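Local coordinates for protein type I site-specific restriction-modification system, R (Restriction) subunit (Vibrio vulnificus, PDB 3H1T) that probably serves as the restriction subunit of a type I restriction enzyme, its helicase-like motor domains thought to bind ATP and act on DNA during translocation, at residues A[227-241]-A[299-311]. Sequence-based numbering, arbitrary orientation.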
ATOM      1  N   TRP A 227      21.499  -6.504  15.492  1.00 44.63           N
ATOM      2  CA  TRP A 227      21.971  -7.020  14.208  1.00 42.93           C
ATOM      3  C   TRP A 227      22.840  -5.969  13.525  1.00 43.50           C
ATOM      4  O   TRP A 227      22.655  -4.766  13.730  1.00 43.92           O
ATOM      5  CB  TRP A 227      20.799  -7.350  13.260  1.00 37.68           C
ATOM      6  CG  TRP A 227      21.233  -7.420  11.795  1.00 34.03           C
ATOM      7  CD1 TRP A 227      21.775  -8.500  11.149  1.00 33.87           C
ATOM      8  CD2 TRP A 227      21.346  -6.314  10.883  1.00 32.89           C
ATOM      9  NE1 TRP A 227      22.231  -8.130   9.901  1.00 33.72           N
ATOM     10  CE2 TRP A 227      21.984  -6.795   9.715  1.00 31.37           C
ATOM     11  CE3 TRP A 227      20.978  -4.959  10.944  1.00 31.69           C
ATOM     12  CZ2 TRP A 227      22.269  -5.973   8.625  1.00 30.50           C
ATOM     13  CZ3 TRP A 227      21.261  -4.141   9.858  1.00 29.95           C
ATOM     14  CH2 TRP A 227      21.903  -4.655   8.713  1.00 31.42           C
ATOM     15  N   ASN A 228      23.778  -6.415  12.699  1.00 35.89           N
ATOM     16  CA  ASN A 228      24.607  -5.486  11.956  1.00 38.20           C
ATOM     17  C   ASN A 228      25.506  -6.200  10.961  1.00 38.92           C
ATOM     18  O   ASN A 228      25.652  -7.423  11.006  1.00 38.06           O
ATOM     19  CB  ASN A 228      25.428  -4.577  12.894  1.00 67.85           C
ATOM     20  CG  ASN A 228      26.509  -5.318  13.673  1.00 71.10           C
ATOM     21  OD1 ASN A 228      27.625  -4.812  13.815  1.00 74.00           O
ATOM     22  ND2 ASN A 228      26.179  -6.504  14.206  1.00 73.99           N
ATOM     23  N   ARG A 229      26.073  -5.428  10.042  1.00 56.81           N
ATOM     24  CA  ARG A 229      26.956  -5.940   8.997  1.00 59.27           C
ATOM     25  C   ARG A 229      28.180  -6.744   9.456  1.00 61.78           C
ATOM     26  O   ARG A 229      28.531  -7.770   8.846  1.00 61.44           O
ATOM     27  CB  ARG A 229      27.468  -4.782   8.146  1.00 70.43           C
ATOM     28  CG  ARG A 229      26.441  -4.091   7.277  1.00 71.63           C
ATOM     29  CD  ARG A 229      27.110  -3.774   5.953  1.00 74.30           C
ATOM     30  NE  ARG A 229      28.433  -3.199   6.173  1.00 79.29           N
ATOM     31  CZ  ARG A 229      28.703  -1.900   6.101  1.00 82.27           C
ATOM     32  NH1 ARG A 229      27.739  -1.036   5.804  1.00 83.45           N
ATOM     33  NH2 ARG A 229      29.936  -1.463   6.339  1.00 85.10           N
ATOM     34  N   THR A 230      28.842  -6.277  10.510  1.00 66.64           N
ATOM     35  CA  THR A 230      30.045  -6.946  10.996  1.00 67.58           C
ATOM     36  C   THR A 230      29.791  -8.125  11.932  1.00 67.94           C
ATOM     37  O   THR A 230      30.596  -9.061  12.001  1.00 69.12           O
ATOM     38  CB  THR A 230      30.968  -5.934  11.681  1.00 65.59           C
ATOM     39  OG1 THR A 230      30.293  -5.343  12.805  1.00 65.96           O
ATOM     40  CG2 THR A 230      31.345  -4.840  10.696  1.00 64.67           C
ATOM     41  N   GLY A 231      28.689  -8.063  12.671  1.00 63.27           N
ATOM     42  CA  GLY A 231      28.340  -9.163  13.553  1.00 63.97           C
ATOM     43  C   GLY A 231      28.859  -9.135  14.979  1.00 64.47           C
ATOM     44  O   GLY A 231      29.024 -10.182  15.609  1.00 64.55           O
ATOM     45  N   ASP A 232      29.134  -7.951  15.503  1.00 65.62           N
ATOM     46  CA  ASP A 232      29.556  -7.859  16.886  1.00 67.15           C
ATOM     47  C   ASP A 232      28.291  -7.523  17.672  1.00 69.07           C
ATOM     48  O   ASP A 232      27.171  -7.796  17.218  1.00 68.91           O
ATOM     49  CB  ASP A 232      30.607  -6.767  17.068  1.00 76.07           C
ATOM     50  CG  ASP A 232      30.759  -5.899  15.838  1.00 77.26           C
ATOM     51  OD1 ASP A 232      31.353  -6.374  14.846  1.00 78.91           O
ATOM     52  OD2 ASP A 232      30.276  -4.743  15.859  1.00 77.75           O
ATOM     53  N   TYR A 233      28.453  -6.897  18.830  1.00 88.00           N
ATOM     54  CA  TYR A 233      27.294  -6.552  19.636  1.00 88.87           C
ATOM     55  C   TYR A 233      26.672  -5.173  19.383  1.00 88.14           C
ATOM     56  O   TYR A 233      25.518  -4.940  19.759  1.00 88.00           O
ATOM     57  CB  TYR A 233      27.617  -6.725  21.134  1.00100.92           C
ATOM     58  CG  TYR A 233      27.774  -8.185  21.515  1.00103.20           C
ATOM     59  CD1 TYR A 233      26.785  -9.121  21.175  1.00103.89           C
ATOM     60  CD2 TYR A 233      28.917  -8.647  22.174  1.00104.39           C
ATOM     61  CE1 TYR A 233      26.934 -10.480  21.479  1.00104.15           C
ATOM     62  CE2 TYR A 233      29.074 -10.013  22.486  1.00104.61           C
ATOM     63  CZ  TYR A 233      28.077 -10.920  22.129  1.00104.01           C
ATOM     64  OH  TYR A 233      28.236 -12.267  22.379  1.00103.63           O
ATOM     65  N   ARG A 234      27.399  -4.278  18.717  1.00 70.00           N
ATOM     66  CA  ARG A 234      26.899  -2.925  18.445  1.00 67.69           C
ATOM     67  C   ARG A 234      25.517  -2.860  17.806  1.00 65.24           C
ATOM     68  O   ARG A 234      25.126  -3.753  17.046  1.00 64.64           O
ATOM     69  CB  ARG A 234      27.873  -2.145  17.525  1.00 90.27           C
ATOM     70  CG  ARG A 234      29.055  -1.426  18.201  1.00 92.73           C
ATOM     71  CD  ARG A 234      28.791  -1.056  19.658  1.00 94.75           C
ATOM     72  NE  ARG A 234      28.760  -2.266  20.471  1.00 96.82           N
ATOM     73  CZ  ARG A 234      29.242  -2.355  21.704  1.00 97.24           C
ATOM     74  NH1 ARG A 234      29.800  -1.295  22.277  1.00 98.33           N
ATOM     75  NH2 ARG A 234      29.176  -3.511  22.359  1.00 96.98           N
ATOM     76  N   LYS A 235      24.776  -1.802  18.130  1.00 58.34           N
ATOM     77  CA  LYS A 235      23.473  -1.564  17.530  1.00 55.26           C
ATOM     78  C   LYS A 235      23.778  -1.247  16.068  1.00 54.39           C
ATOM     79  O   LYS A 235      24.892  -0.840  15.713  1.00 53.42           O
ATOM     80  CB  LYS A 235      22.781  -0.358  18.170  1.00 47.84           C
ATOM     81  CG  LYS A 235      22.285  -0.578  19.573  1.00 47.76           C
ATOM     82  CD  LYS A 235      20.976  -1.360  19.590  1.00 50.31           C
ATOM     83  CE  LYS A 235      20.377  -1.397  20.987  1.00 51.46           C
ATOM     84  NZ  LYS A 235      19.232  -2.354  21.069  1.00 51.97           N
ATOM     85  N   PRO A 236      22.790  -1.431  15.192  1.00 58.46           N
ATOM     86  CA  PRO A 236      23.047  -1.126  13.787  1.00 58.82           C
ATOM     87  C   PRO A 236      22.835   0.368  13.521  1.00 59.40           C
ATOM     88  O   PRO A 236      22.196   1.066  14.310  1.00 60.05           O
ATOM     89  CB  PRO A 236      22.023  -1.997  13.069  1.00 44.72           C
ATOM     90  CG  PRO A 236      20.855  -1.913  13.993  1.00 43.78           C
ATOM     91  CD  PRO A 236      21.509  -2.149  15.343  1.00 44.59           C
ATOM     92  N   ARG A 237      23.377   0.874  12.421  1.00 59.03           N
ATOM     93  CA  ARG A 237      23.161   2.280  12.094  1.00 59.41           C
ATOM     94  C   ARG A 237      22.255   2.228  10.867  1.00 58.38           C
ATOM     95  O   ARG A 237      22.574   1.551   9.874  1.00 57.74           O
ATOM     96  CB  ARG A 237      24.486   2.969  11.791  1.00 80.38           C
ATOM     97  CG  ARG A 237      24.611   4.371  12.397  1.00 83.07           C
ATOM     98  CD  ARG A 237      25.964   4.503  13.074  1.00 85.39           C
ATOM     99  NE  ARG A 237      26.946   3.612  12.453  1.00 85.15           N
ATOM    100  CZ  ARG A 237      28.213   3.511  12.840  1.00 84.76           C
ATOM    101  NH1 ARG A 237      28.654   4.261  13.849  1.00 85.61           N
ATOM    102  NH2 ARG A 237      29.030   2.648  12.240  1.00 82.78           N
ATOM    103  N   ILE A 238      21.134   2.946  10.937  1.00 44.93           N
ATOM    104  CA  ILE A 238      20.125   2.930   9.884  1.00 43.31           C
ATOM    105  C   ILE A 238      19.728   4.314   9.387  1.00 41.87           C
ATOM    106  O   ILE A 238      19.386   5.194  10.185  1.00 41.61           O
ATOM    107  CB  ILE A 238      18.835   2.227  10.401  1.00 54.21           C
ATOM    108  CG1 ILE A 238      19.214   0.980  11.200  1.00 54.95           C
ATOM    109  CG2 ILE A 238      17.933   1.839   9.236  1.00 50.92           C
ATOM    110  CD1 ILE A 238      20.048  -0.001  10.408  1.00 60.46           C
ATOM    111  N   LEU A 239      19.731   4.486   8.066  1.00 40.83           N
ATOM    112  CA  LEU A 239      19.345   5.746   7.432  1.00 39.72           C
ATOM    113  C   LEU A 239      18.029   5.607   6.655  1.00 39.85           C
ATOM    114  O   LEU A 239      17.924   4.785   5.748  1.00 39.09           O
ATOM    115  CB  LEU A 239      20.445   6.208   6.461  1.00 39.68           C
ATOM    116  CG  LEU A 239      20.138   7.444   5.610  1.00 39.72           C
ATOM    117  CD1 LEU A 239      19.831   8.635   6.504  1.00 39.34           C
ATOM    118  CD2 LEU A 239      21.334   7.737   4.732  1.00 39.09           C
ATOM    119  N   PHE A 240      17.032   6.409   7.013  1.00 37.87           N
ATOM    120  CA  PHE A 240      15.751   6.399   6.318  1.00 39.70           C
ATOM    121  C   PHE A 240      15.759   7.657   5.443  1.00 40.11           C
ATOM    122  O   PHE A 240      16.002   8.751   5.942  1.00 39.06           O
ATOM    123  CB  PHE A 240      14.596   6.464   7.329  1.00 66.70           C
ATOM    124  CG  PHE A 240      13.228   6.600   6.696  1.00 70.58           C
ATOM    125  CD1 PHE A 240      12.542   5.480   6.233  1.00 71.91           C
ATOM    126  CD2 PHE A 240      12.625   7.857   6.569  1.00 71.92           C
ATOM    127  CE1 PHE A 240      11.275   5.600   5.654  1.00 73.80           C
ATOM    128  CE2 PHE A 240      11.355   7.993   5.989  1.00 72.12           C
ATOM    129  CZ  PHE A 240      10.678   6.861   5.530  1.00 73.23           C
ATOM    130  N   LEU A 241      15.515   7.493   4.143  1.00 45.92           N
ATOM    131  CA  LEU A 241      15.501   8.605   3.191  1.00 45.95           C
ATOM    132  C   LEU A 241      14.135   8.699   2.522  1.00 47.83           C
ATOM    133  O   LEU A 241      13.609   7.703   2.031  1.00 48.11           O
ATOM    134  CB  LEU A 241      16.515   8.390   2.056  1.00 51.06           C
ATOM    135  CG  LEU A 241      17.995   7.997   2.140  1.00 51.07           C
ATOM    136  CD1 LEU A 241      18.424   7.668   0.722  1.00 50.27           C
ATOM    137  CD2 LEU A 241      18.877   9.100   2.702  1.00 50.84           C
ATOM    138  N   PRO A 299      31.510   8.079   6.801  1.00 75.68           N
ATOM    139  CA  PRO A 299      32.275   7.159   5.954  1.00 76.30           C
ATOM    140  C   PRO A 299      31.364   6.198   5.158  1.00 76.89           C
ATOM    141  O   PRO A 299      30.171   6.052   5.463  1.00 78.03           O
ATOM    142  CB  PRO A 299      33.173   6.449   6.962  1.00 47.93           C
ATOM    143  CG  PRO A 299      32.314   6.427   8.208  1.00 47.76           C
ATOM    144  CD  PRO A 299      31.784   7.844   8.227  1.00 47.39           C
ATOM    145  N   GLN A 300      31.922   5.534   4.148  1.00 66.25           N
ATOM    146  CA  GLN A 300      31.142   4.609   3.325  1.00 65.96           C
ATOM    147  C   GLN A 300      30.440   3.563   4.186  1.00 65.55           C
ATOM    148  O   GLN A 300      29.222   3.380   4.109  1.00 65.71           O
ATOM    149  CB  GLN A 300      32.050   3.892   2.316  1.00 65.43           C
ATOM    150  CG  GLN A 300      33.058   4.807   1.634  1.00 66.43           C
ATOM    151  CD  GLN A 300      32.726   5.081   0.176  1.00 66.77           C
ATOM    152  OE1 GLN A 300      32.863   6.212  -0.305  1.00 68.09           O
ATOM    153  NE2 GLN A 300      32.306   4.041  -0.542  1.00 66.46           N
ATOM    154  N   ASP A 301      31.222   2.892   5.021  1.00 64.72           N
ATOM    155  CA  ASP A 301      30.720   1.841   5.891  1.00 63.56           C
ATOM    156  C   ASP A 301      30.125   2.330   7.200  1.00 62.59           C
ATOM    157  O   ASP A 301      30.176   1.622   8.212  1.00 63.76           O
ATOM    158  CB  ASP A 301      31.846   0.852   6.180  1.00 72.24           C
ATOM    159  CG  ASP A 301      33.065   1.523   6.794  1.00 73.70           C
ATOM    160  OD1 ASP A 301      33.517   2.562   6.252  1.00 74.77           O
ATOM    161  OD2 ASP A 301      33.580   1.006   7.811  1.00 76.08           O
ATOM    162  N   PHE A 302      29.553   3.529   7.194  1.00 51.86           N
ATOM    163  CA  PHE A 302      28.944   4.049   8.414  1.00 49.56           C
ATOM    164  C   PHE A 302      27.719   3.189   8.724  1.00 48.70           C
ATOM    165  O   PHE A 302      27.722   2.410   9.685  1.00 49.14           O
ATOM    166  CB  PHE A 302      28.526   5.511   8.230  1.00 51.19           C
ATOM    167  CG  PHE A 302      28.091   6.191   9.506  1.00 51.12           C
ATOM    168  CD1 PHE A 302      28.983   6.343  10.565  1.00 50.90           C
ATOM    169  CD2 PHE A 302      26.794   6.688   9.647  1.00 50.96           C
ATOM    170  CE1 PHE A 302      28.590   6.985  11.743  1.00 51.73           C
ATOM    171  CE2 PHE A 302      26.384   7.331  10.821  1.00 49.82           C
ATOM    172  CZ  PHE A 302      27.280   7.481  11.871  1.00 51.68           C
ATOM    173  N   PHE A 303      26.688   3.313   7.882  1.00 46.33           N
ATOM    174  CA  PHE A 303      25.419   2.586   8.036  1.00 42.87           C
ATOM    175  C   PHE A 303      25.444   1.082   7.753  1.00 42.97           C
ATOM    176  O   PHE A 303      26.205   0.597   6.912  1.00 41.97           O
ATOM    177  CB  PHE A 303      24.351   3.202   7.131  1.00 43.32           C
ATOM    178  CG  PHE A 303      24.210   4.685   7.268  1.00 42.79           C
ATOM    179  CD1 PHE A 303      24.976   5.534   6.485  1.00 44.26           C
ATOM    180  CD2 PHE A 303      23.286   5.236   8.150  1.00 43.20           C
ATOM    181  CE1 PHE A 303      24.829   6.917   6.571  1.00 45.45           C
ATOM    182  CE2 PHE A 303      23.129   6.621   8.244  1.00 44.01           C
ATOM    183  CZ  PHE A 303      23.905   7.462   7.447  1.00 44.86           C
ATOM    184  N   ASP A 304      24.586   0.347   8.453  1.00 49.53           N
ATOM    185  CA  ASP A 304      24.479  -1.093   8.242  1.00 50.12           C
ATOM    186  C   ASP A 304      23.295  -1.306   7.297  1.00 49.05           C
ATOM    187  O   ASP A 304      23.218  -2.298   6.554  1.00 48.22           O
ATOM    188  CB  ASP A 304      24.203  -1.823   9.561  1.00 46.34           C
ATOM    189  CG  ASP A 304      25.284  -1.584  10.607  1.00 47.55           C
ATOM    190  OD1 ASP A 304      25.314  -0.484  11.201  1.00 48.34           O
ATOM    191  OD2 ASP A 304      26.099  -2.503  10.836  1.00 51.13           O
ATOM    192  N   LEU A 305      22.380  -0.345   7.339  1.00 38.03           N
ATOM    193  CA  LEU A 305      21.166  -0.396   6.555  1.00 35.64           C
ATOM    194  C   LEU A 305      20.633   0.976   6.168  1.00 35.02           C
ATOM    195  O   LEU A 305      20.732   1.944   6.924  1.00 35.47           O
ATOM    196  CB  LEU A 305      20.082  -1.122   7.348  1.00 33.24           C
ATOM    197  CG  LEU A 305      18.731  -1.254   6.646  1.00 32.10           C
ATOM    198  CD1 LEU A 305      18.905  -2.192   5.469  1.00 29.70           C
ATOM    199  CD2 LEU A 305      17.676  -1.798   7.612  1.00 31.40           C
ATOM    200  N   ILE A 306      20.063   1.026   4.971  1.00 37.50           N
ATOM    201  CA  ILE A 306      19.457   2.223   4.430  1.00 37.23           C
ATOM    202  C   ILE A 306      18.106   1.832   3.837  1.00 38.80           C
ATOM    203  O   ILE A 306      18.018   0.871   3.066  1.00 39.17           O
ATOM    204  CB  ILE A 306      20.302   2.812   3.300  1.00 41.89           C
ATOM    205  CG1 ILE A 306      21.687   3.214   3.827  1.00 40.08           C
ATOM    206  CG2 ILE A 306      19.555   3.996   2.667  1.00 41.92           C
ATOM    207  CD1 ILE A 306      21.952   4.696   3.809  1.00 41.90           C
ATOM    208  N   ILE A 307      17.058   2.567   4.197  1.00 32.39           N
ATOM    209  CA  ILE A 307      15.720   2.291   3.683  1.00 31.92           C
ATOM    210  C   ILE A 307      15.186   3.495   2.915  1.00 32.50           C
ATOM    211  O   ILE A 307      15.125   4.601   3.449  1.00 33.58           O
ATOM    212  CB  ILE A 307      14.760   1.913   4.849  1.00 30.48           C
ATOM    213  CG1 ILE A 307      15.183   0.557   5.430  1.00 27.05           C
ATOM    214  CG2 ILE A 307      13.310   1.828   4.360  1.00 27.83           C
ATOM    215  CD1 ILE A 307      14.516   0.183   6.735  1.00 21.64           C
ATOM    216  N   ILE A 308      14.804   3.282   1.659  1.00 34.62           N
ATOM    217  CA  ILE A 308      14.304   4.368   0.822  1.00 36.74           C
ATOM    218  C   ILE A 308      12.785   4.386   0.703  1.00 39.58           C
ATOM    219  O   ILE A 308      12.171   3.395   0.304  1.00 37.39           O
ATOM    220  CB  ILE A 308      14.913   4.282  -0.582  1.00 34.71           C
ATOM    221  CG1 ILE A 308      16.437   4.249  -0.458  1.00 33.07           C
ATOM    222  CG2 ILE A 308      14.425   5.457  -1.443  1.00 34.61           C
ATOM    223  CD1 ILE A 308      17.140   3.943  -1.729  1.00 38.34           C
ATOM    224  N   ASP A 309      12.197   5.531   1.041  1.00 40.51           N
ATOM    225  CA  ASP A 309      10.753   5.734   1.005  1.00 42.12           C
ATOM    226  C   ASP A 309      10.161   5.424  -0.371  1.00 43.37           C
ATOM    227  O   ASP A 309       9.173   4.700  -0.463  1.00 44.18           O
ATOM    228  CB  ASP A 309      10.435   7.178   1.395  1.00 74.94           C
ATOM    229  CG  ASP A 309       8.983   7.378   1.819  1.00 79.42           C
ATOM    230  OD1 ASP A 309       8.630   6.929   2.934  1.00 82.59           O
ATOM    231  OD2 ASP A 309       8.199   7.986   1.044  1.00 81.12           O
ATOM    232  N   GLU A 310      10.743   5.995  -1.426  1.00 42.54           N
ATOM    233  CA  GLU A 310      10.301   5.770  -2.814  1.00 44.48           C
ATOM    234  C   GLU A 310      11.511   5.784  -3.734  1.00 46.10           C
ATOM    235  O   GLU A 310      12.222   6.785  -3.825  1.00 45.54           O
ATOM    236  CB  GLU A 310       9.310   6.846  -3.282  1.00 47.53           C
ATOM    237  CG  GLU A 310       9.000   6.818  -4.803  1.00 47.78           C
ATOM    238  CD  GLU A 310       8.366   5.508  -5.288  1.00 47.84           C
ATOM    239  OE1 GLU A 310       7.262   5.149  -4.817  1.00 47.62           O
ATOM    240  OE2 GLU A 310       8.968   4.837  -6.151  1.00 49.36           O
ATOM    241  N   CYS A 311      11.709   4.671  -4.437  1.00 61.09           N
ATOM    242  CA  CYS A 311      12.841   4.502  -5.342  1.00 63.63           C
ATOM    243  C   CYS A 311      12.706   5.157  -6.715  1.00 64.14           C
ATOM    244  O   CYS A 311      13.700   5.361  -7.405  1.00 65.22           O
ATOM    245  CB  CYS A 311      13.122   3.015  -5.506  1.00 60.88           C
ATOM    246  SG  CYS A 311      13.485   2.201  -3.939  1.00 64.39           S
TER
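Leu239 and Ile307 sit at the middle of two neighbouring parallel strands, 238-241 and 305-308. Leu239 N donates to Leu305 O (3.0 Å), and Ile307 N to Leu239 O (2.8 Å). The pattern continues through Leu241 N to Ile307 O and ends with Asp309 N on Leu241 O. At the other end Arg237 O accepts from both Asp304 N and Leu305 N.

The Asp304 carboxylate ties down both ends of the loop that leads into strand 238-241. Asp304 OD2 accepts from Arg229 N through its anti lone pair (3.0 Å). Asp304 OD1 accepts from Arg237 N, which comes from above the carboxylate plane (2.7 Å). The edge of the Trp227 ring meets Asp304 O and Leu305 CB.

Arg237 bends at chi2 and chi3, which lays its guanidinium flat on the Phe302 ring, planes 19° apart. Arg237 NH2 also donates to Phe302 O (2.9 Å).

Apolar packing lines both sheet faces. On one, Leu239 CD2 lies over the Phe303 ring, and Phe302 CD2 covers the opposite face of that ring. On the other, Ile238 CD1 presses on Leu305 CB, and helix 211-224 covers Phe240 and Ile307.

The strands are central in the seven-stranded parallel sheet of the first RecA-like domain. Asp309 and Glu310 begin the DECH sequence, the Walker B motif (motif II) of superfamily 2 helicases.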